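Local coordinates for protein beta-N-acetylhexosaminidase (Arthrobacter aurescens, PDB 3RCN) that probably hydrolyses terminal non-reducing N-acetyl-D-hexosamine residues in N-acetyl-beta-D-hexosaminides, as a family 20 glycosidase, at residues S463-L475 against G510-Q523. Sequence-based numbering, arbitrary orientation. Where two conformers were deposited one is given.
With SO4 (sulfate ion), chain B.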
loop_
_atom_site.group_PDB
_atom_site.type_symbol
_atom_site.label_atom_id
_atom_site.label_comp_id
_atom_site.label_asym_id
_atom_site.label_seq_id
_atom_site.Cartn_x
_atom_site.Cartn_y
_atom_site.Cartn_z
ATOM N N SER A 463 8.565 -8.448 2.788
ATOM C CA SER A 463 7.344 -7.800 2.351
ATOM C C SER A 463 7.005 -6.723 3.359
ATOM O O SER A 463 7.488 -6.769 4.489
ATOM C CB SER A 463 6.190 -8.807 2.261
ATOM O OG SER A 463 5.850 -9.294 3.542
ATOM N N PRO A 464 6.164 -5.755 2.955
ATOM C CA PRO A 464 5.644 -4.756 3.898
ATOM C C PRO A 464 4.841 -5.409 5.031
ATOM O O PRO A 464 4.754 -4.855 6.120
ATOM C CB PRO A 464 4.736 -3.878 3.027
ATOM C CG PRO A 464 5.192 -4.105 1.636
ATOM C CD PRO A 464 5.738 -5.498 1.571
ATOM N N ARG A 465 4.253 -6.572 4.781
ATOM C CA ARG A 465 3.579 -7.287 5.857
ATOM C C ARG A 465 4.597 -7.675 6.928
ATOM O O ARG A 465 4.366 -7.487 8.120
ATOM C CB ARG A 465 2.859 -8.530 5.335
ATOM C CG ARG A 465 1.874 -8.262 4.209
ATOM C CD ARG A 465 1.255 -9.563 3.683
ATOM N NE ARG A 465 0.198 -10.041 4.564
ATOM C CZ ARG A 465 -0.307 -11.272 4.547
ATOM N NH1 ARG A 465 0.148 -12.180 3.699
ATOM N NH2 ARG A 465 -1.264 -11.595 5.396
ATOM N N ARG A 466 5.727 -8.224 6.509
ATOM C CA ARG A 466 6.739 -8.638 7.471
ATOM C C ARG A 466 7.291 -7.432 8.251
ATOM O O ARG A 466 7.532 -7.508 9.459
ATOM C CB ARG A 466 7.848 -9.423 6.772
ATOM C CG ARG A 466 7.407 -10.801 6.299
ATOM C CD ARG A 466 8.236 -11.896 6.955
ATOM N NE ARG A 466 8.179 -11.799 8.404
ATOM C CZ ARG A 466 9.236 -11.842 9.214
ATOM N NH1 ARG A 466 10.466 -12.000 8.734
ATOM N NH2 ARG A 466 9.056 -11.742 10.521
ATOM N N VAL A 467 7.468 -6.309 7.566
ATOM C CA VAL A 467 7.894 -5.105 8.254
ATOM C C VAL A 467 6.893 -4.681 9.335
ATOM O O VAL A 467 7.280 -4.237 10.424
ATOM C CB VAL A 467 8.140 -3.948 7.265
ATOM C CG1 VAL A 467 8.177 -2.618 8.008
ATOM C CG2 VAL A 467 9.437 -4.185 6.468
ATOM N N GLN A 468 5.603 -4.833 9.044
ATOM C CA GLN A 468 4.556 -4.474 10.008
ATOM C C GLN A 468 4.583 -5.396 11.225
ATOM O O GLN A 468 4.347 -4.980 12.365
ATOM C CB GLN A 468 3.179 -4.519 9.343
ATOM C CG GLN A 468 2.998 -3.462 8.276
ATOM C CD GLN A 468 1.627 -3.510 7.657
ATOM O OE1 GLN A 468 0.987 -4.564 7.619
ATOM N NE2 GLN A 468 1.154 -2.365 7.178
ATOM N N PHE A 469 4.868 -6.660 10.957
ATOM C CA PHE A 469 4.940 -7.655 11.992
ATOM C C PHE A 469 6.100 -7.270 12.925
ATOM O O PHE A 469 5.975 -7.307 14.155
ATOM C CB PHE A 469 5.146 -9.028 11.348
ATOM C CG PHE A 469 5.349 -10.137 12.335
ATOM C CD1 PHE A 469 6.618 -10.428 12.821
ATOM C CD2 PHE A 469 4.277 -10.890 12.781
ATOM C CE1 PHE A 469 6.806 -11.447 13.736
ATOM C CE2 PHE A 469 4.464 -11.906 13.692
ATOM C CZ PHE A 469 5.731 -12.182 14.173
ATOM N N ALA A 470 7.224 -6.885 12.329
ATOM C CA ALA A 470 8.412 -6.528 13.095
ATOM C C ALA A 470 8.168 -5.267 13.903
ATOM O O ALA A 470 8.487 -5.209 15.082
ATOM C CB ALA A 470 9.618 -6.345 12.171
ATOM N N ALA A 471 7.580 -4.262 13.270
ATOM C CA ALA A 471 7.463 -2.958 13.906
ATOM C C ALA A 471 6.398 -2.915 14.986
ATOM O O ALA A 471 6.519 -2.164 15.954
ATOM C CB ALA A 471 7.211 -1.872 12.862
ATOM N N PHE A 472 5.339 -3.695 14.826
ATOM C CA PHE A 472 4.223 -3.588 15.765
ATOM C C PHE A 472 3.912 -4.898 16.444
ATOM O O PHE A 472 4.105 -5.961 15.848
ATOM C CB PHE A 472 2.987 -3.042 15.062
ATOM C CG PHE A 472 3.142 -1.630 14.620
ATOM C CD1 PHE A 472 2.946 -0.590 15.516
ATOM C CD2 PHE A 472 3.518 -1.336 13.316
ATOM C CE1 PHE A 472 3.102 0.724 15.127
ATOM C CE2 PHE A 472 3.670 -0.022 12.913
ATOM C CZ PHE A 472 3.464 1.015 13.821
ATOM N N PRO A 473 3.383 -4.837 17.678
ATOM C CA PRO A 473 2.992 -3.720 18.553
ATOM C C PRO A 473 4.131 -2.892 19.201
ATOM O O PRO A 473 3.852 -1.843 19.782
ATOM C CB PRO A 473 2.145 -4.414 19.620
ATOM C CG PRO A 473 2.806 -5.747 19.768
ATOM C CD PRO A 473 3.302 -6.127 18.394
ATOM N N ARG A 474 5.364 -3.393 19.187
ATOM C CA ARG A 474 6.470 -2.733 19.896
ATOM C C ARG A 474 6.597 -1.234 19.647
ATOM O O ARG A 474 6.768 -0.470 20.579
ATOM C CB ARG A 474 7.803 -3.419 19.592
ATOM C CG ARG A 474 7.922 -4.758 20.267
ATOM C CD ARG A 474 9.249 -5.390 19.965
ATOM N NE ARG A 474 9.363 -5.776 18.569
ATOM C CZ ARG A 474 10.425 -6.383 18.058
ATOM N NH1 ARG A 474 11.473 -6.669 18.825
ATOM N NH2 ARG A 474 10.441 -6.704 16.778
ATOM N N LEU A 475 6.501 -0.817 18.393
ATOM C CA LEU A 475 6.601 0.593 18.043
ATOM C C LEU A 475 5.501 1.453 18.703
ATOM O O LEU A 475 5.655 2.667 18.858
ATOM C CB LEU A 475 6.561 0.744 16.522
ATOM C CG LEU A 475 6.988 2.096 15.972
ATOM C CD1 LEU A 475 8.284 2.542 16.638
ATOM C CD2 LEU A 475 7.158 2.035 14.455
ATOM N N GLY A 510 -4.702 -0.810 8.623
ATOM C CA GLY A 510 -4.147 -1.829 7.752
ATOM C C GLY A 510 -2.847 -2.444 8.239
ATOM O O GLY A 510 -2.082 -3.010 7.458
ATOM N N VAL A 511 -2.586 -2.362 9.534
ATOM C CA VAL A 511 -1.310 -2.836 10.044
ATOM C C VAL A 511 -1.447 -4.245 10.597
ATOM O O VAL A 511 -2.163 -4.444 11.569
ATOM C CB VAL A 511 -0.797 -1.903 11.181
ATOM C CG1 VAL A 511 0.501 -2.424 11.751
ATOM C CG2 VAL A 511 -0.631 -0.483 10.670
ATOM N N GLU A 512 -0.756 -5.215 10.000
ATOM C CA GLU A 512 -0.802 -6.557 10.549
ATOM C C GLU A 512 0.359 -6.712 11.517
ATOM O O GLU A 512 1.488 -6.918 11.103
ATOM C CB GLU A 512 -0.639 -7.614 9.441
ATOM C CG GLU A 512 -1.441 -7.366 8.152
ATOM C CD GLU A 512 -1.368 -8.535 7.146
ATOM O OE1 GLU A 512 -1.110 -8.272 5.949
ATOM O OE2 GLU A 512 -1.583 -9.706 7.548
ATOM N N TYR A 513 0.047 -6.729 12.810
ATOM C CA TYR A 513 1.053 -6.756 13.857
ATOM C C TYR A 513 1.270 -8.168 14.380
ATOM O O TYR A 513 0.586 -9.088 13.954
ATOM C CB TYR A 513 0.592 -5.849 14.993
ATOM C CG TYR A 513 -0.804 -6.164 15.465
ATOM C CD1 TYR A 513 -1.907 -5.493 14.934
ATOM C CD2 TYR A 513 -1.023 -7.137 16.432
ATOM C CE1 TYR A 513 -3.189 -5.780 15.353
ATOM C CE2 TYR A 513 -2.296 -7.435 16.865
ATOM C CZ TYR A 513 -3.379 -6.755 16.324
ATOM O OH TYR A 513 -4.644 -7.059 16.770
ATOM N N ARG A 514 2.214 -8.346 15.307
ATOM C CA ARG A 514 2.338 -9.632 15.988
ATOM C C ARG A 514 1.273 -9.680 17.060
ATOM O O ARG A 514 1.258 -8.828 17.940
ATOM C CB ARG A 514 3.707 -9.834 16.646
ATOM C CG ARG A 514 3.992 -11.313 16.980
ATOM C CD ARG A 514 5.236 -11.532 17.836
ATOM N NE ARG A 514 4.907 -11.433 19.256
ATOM C CZ ARG A 514 4.995 -12.432 20.134
ATOM N NH1 ARG A 514 5.429 -13.630 19.766
ATOM N NH2 ARG A 514 4.665 -12.217 21.401
ATOM N N PRO A 515 0.366 -10.668 16.985
ATOM C CA PRO A 515 -0.621 -10.789 18.059
ATOM C C PRO A 515 0.094 -11.069 19.370
ATOM O O PRO A 515 1.154 -11.696 19.370
ATOM C CB PRO A 515 -1.456 -11.995 17.630
ATOM C CG PRO A 515 -1.299 -12.056 16.147
ATOM C CD PRO A 515 0.140 -11.657 15.917
ATOM N N LEU A 516 -0.478 -10.602 20.472
ATOM C CA LEU A 516 0.162 -10.734 21.770
ATOM C C LEU A 516 0.478 -12.185 22.159
ATOM O O LEU A 516 1.482 -12.466 22.834
ATOM C CB LEU A 516 -0.680 -10.037 22.831
ATOM C CG LEU A 516 -0.449 -8.522 22.898
ATOM C CD1 LEU A 516 -0.621 -7.852 21.540
ATOM C CD2 LEU A 516 -1.380 -7.899 23.915
ATOM N N SER A 517 -0.362 -13.106 21.703
ATOM C CA SER A 517 -0.206 -14.521 22.031
ATOM C C SER A 517 0.757 -15.219 21.074
ATOM O O SER A 517 0.961 -16.420 21.149
ATOM C CB SER A 517 -1.560 -15.236 22.108
ATOM O OG SER A 517 -2.322 -15.054 20.927
ATOM N N GLY A 518 1.368 -14.453 20.186
ATOM C CA GLY A 518 2.283 -15.028 19.221
ATOM C C GLY A 518 1.829 -14.997 17.783
ATOM O O GLY A 518 0.697 -14.616 17.483
ATOM N N PRO A 519 2.755 -15.311 16.871
ATOM C CA PRO A 519 2.532 -15.202 15.427
ATOM C C PRO A 519 1.345 -16.013 14.927
ATOM O O PRO A 519 1.155 -17.155 15.350
ATOM C CB PRO A 519 3.839 -15.742 14.823
ATOM C CG PRO A 519 4.599 -16.361 15.972
ATOM C CD PRO A 519 4.152 -15.645 17.189
ATOM N N ALA A 520 0.558 -15.412 14.035
ATOM C CA ALA A 520 -0.470 -16.142 13.306
ATOM C C ALA A 520 0.222 -17.146 12.407
ATOM O O ALA A 520 1.330 -16.909 11.951
ATOM C CB ALA A 520 -1.331 -15.188 12.485
ATOM N N PRO A 521 -0.423 -18.283 12.156
ATOM C CA PRO A 521 0.196 -19.336 11.348
ATOM C C PRO A 521 0.758 -18.840 10.010
ATOM O O PRO A 521 1.775 -19.371 9.572
ATOM C CB PRO A 521 -0.969 -20.308 11.113
ATOM C CG PRO A 521 -1.828 -20.133 12.323
ATOM C CD PRO A 521 -1.757 -18.668 12.650
ATOM N N TRP A 522 0.111 -17.868 9.364
ATOM C CA TRP A 522 0.603 -17.371 8.076
ATOM C C TRP A 522 1.773 -16.401 8.234
ATOM O O TRP A 522 2.412 -16.019 7.262
ATOM C CB TRP A 522 -0.515 -16.725 7.241
ATOM C CG TRP A 522 -1.204 -15.589 7.915
ATOM C CD1 TRP A 522 -0.859 -14.263 7.864
ATOM C CD2 TRP A 522 -2.365 -15.669 8.746
ATOM N NE1 TRP A 522 -1.738 -13.514 8.620
ATOM C CE2 TRP A 522 -2.671 -14.359 9.171
ATOM C CE3 TRP A 522 -3.170 -16.722 9.183
ATOM C CZ2 TRP A 522 -3.746 -14.080 10.009
ATOM C CZ3 TRP A 522 -4.248 -16.442 10.013
ATOM C CH2 TRP A 522 -4.523 -15.134 10.416
ATOM N N GLN A 523 2.024 -15.989 9.467
ATOM C CA GLN A 523 3.162 -15.137 9.792
ATOM C C GLN A 523 4.429 -15.924 10.106
ATOM O O GLN A 523 5.514 -15.357 10.186
ATOM C CB GLN A 523 2.823 -14.256 10.989
ATOM C CG GLN A 523 1.813 -13.166 10.686
ATOM C CD GLN A 523 1.304 -12.527 11.952
ATOM O OE1 GLN A 523 1.410 -13.108 13.040
ATOM N NE2 GLN A 523 0.763 -11.324 11.831
HETATM S S SO4 B . 3.811 -12.386 2.644
HETATM O O1 SO4 B . 3.241 -13.606 3.216
HETATM O O2 SO4 B . 4.345 -11.552 3.714
HETATM O O3 SO4 B . 4.883 -12.762 1.729
HETATM O O4 SO4 B . 2.789 -11.643 1.909
HETATM O O HOH W 1 2.369 -9.173 9.539
HETATM O O HOH W 2 5.787 -12.320 10.156
#
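On the outer side of the TIM barrel of this family 20 glycosidase, away from the predicted proton donor Glu316, the loop after helix 491-508 runs alongside helix 464-471, with Arg465, Gln468 and Phe469 meeting Glu512, Arg514 and Gln523. Arg465 grips Glu512 side-on: NE reaches OE1 (2.6 Å) and NH2 reaches OE2 (2.9 Å), both acceptors close to the guanidinium plane, although that plane and the carboxylate are turned 34° apart. A bend at chi3 (79°) swings the guanidinium across to the acid and lets NH1 meet O4 of a sulfate, whose O2 is held by Ser463 OG. The sulfate probably came from the crystallisation liquor. Three residues on, Gln468 stretches out over the loop backbone; its OE1 takes a nearly straight bond from Glu512 N (3.0 Å, 176°), the donor lying above the carbonyl plane, while NE2 gives Gly510 O a weak one. A water links Arg465 O with Glu512 O. Phe469, its CG anti to the backbone N, lays its ring among the loop side chains: Arg514 CB sits over one face, 4.1 Å from the ring centroid, in a CH-pi contact, and the Gln523 amide stands steeply to the ring at its edge. Gln523 NE2 and OE1 bond Tyr513 O and Ala520 N, bracing the loop around that ring. Where the helix ends, Phe472 O, just before cis Pro473, accepts from Arg514 N (3.1 Å), and Phe472 CD2 packs on Val511 CG1 (3.6 Å). Glu418 holds the Arg514 guanidinium in a salt bridge, and the carbonyl O of Gly218 of the second subunit accepts a hydrogen bond from Arg465 NH2. Helix 154-166 packs on Phe472 and Val511 through Val163, while helix 491-508 touches Tyr513 and Leu516.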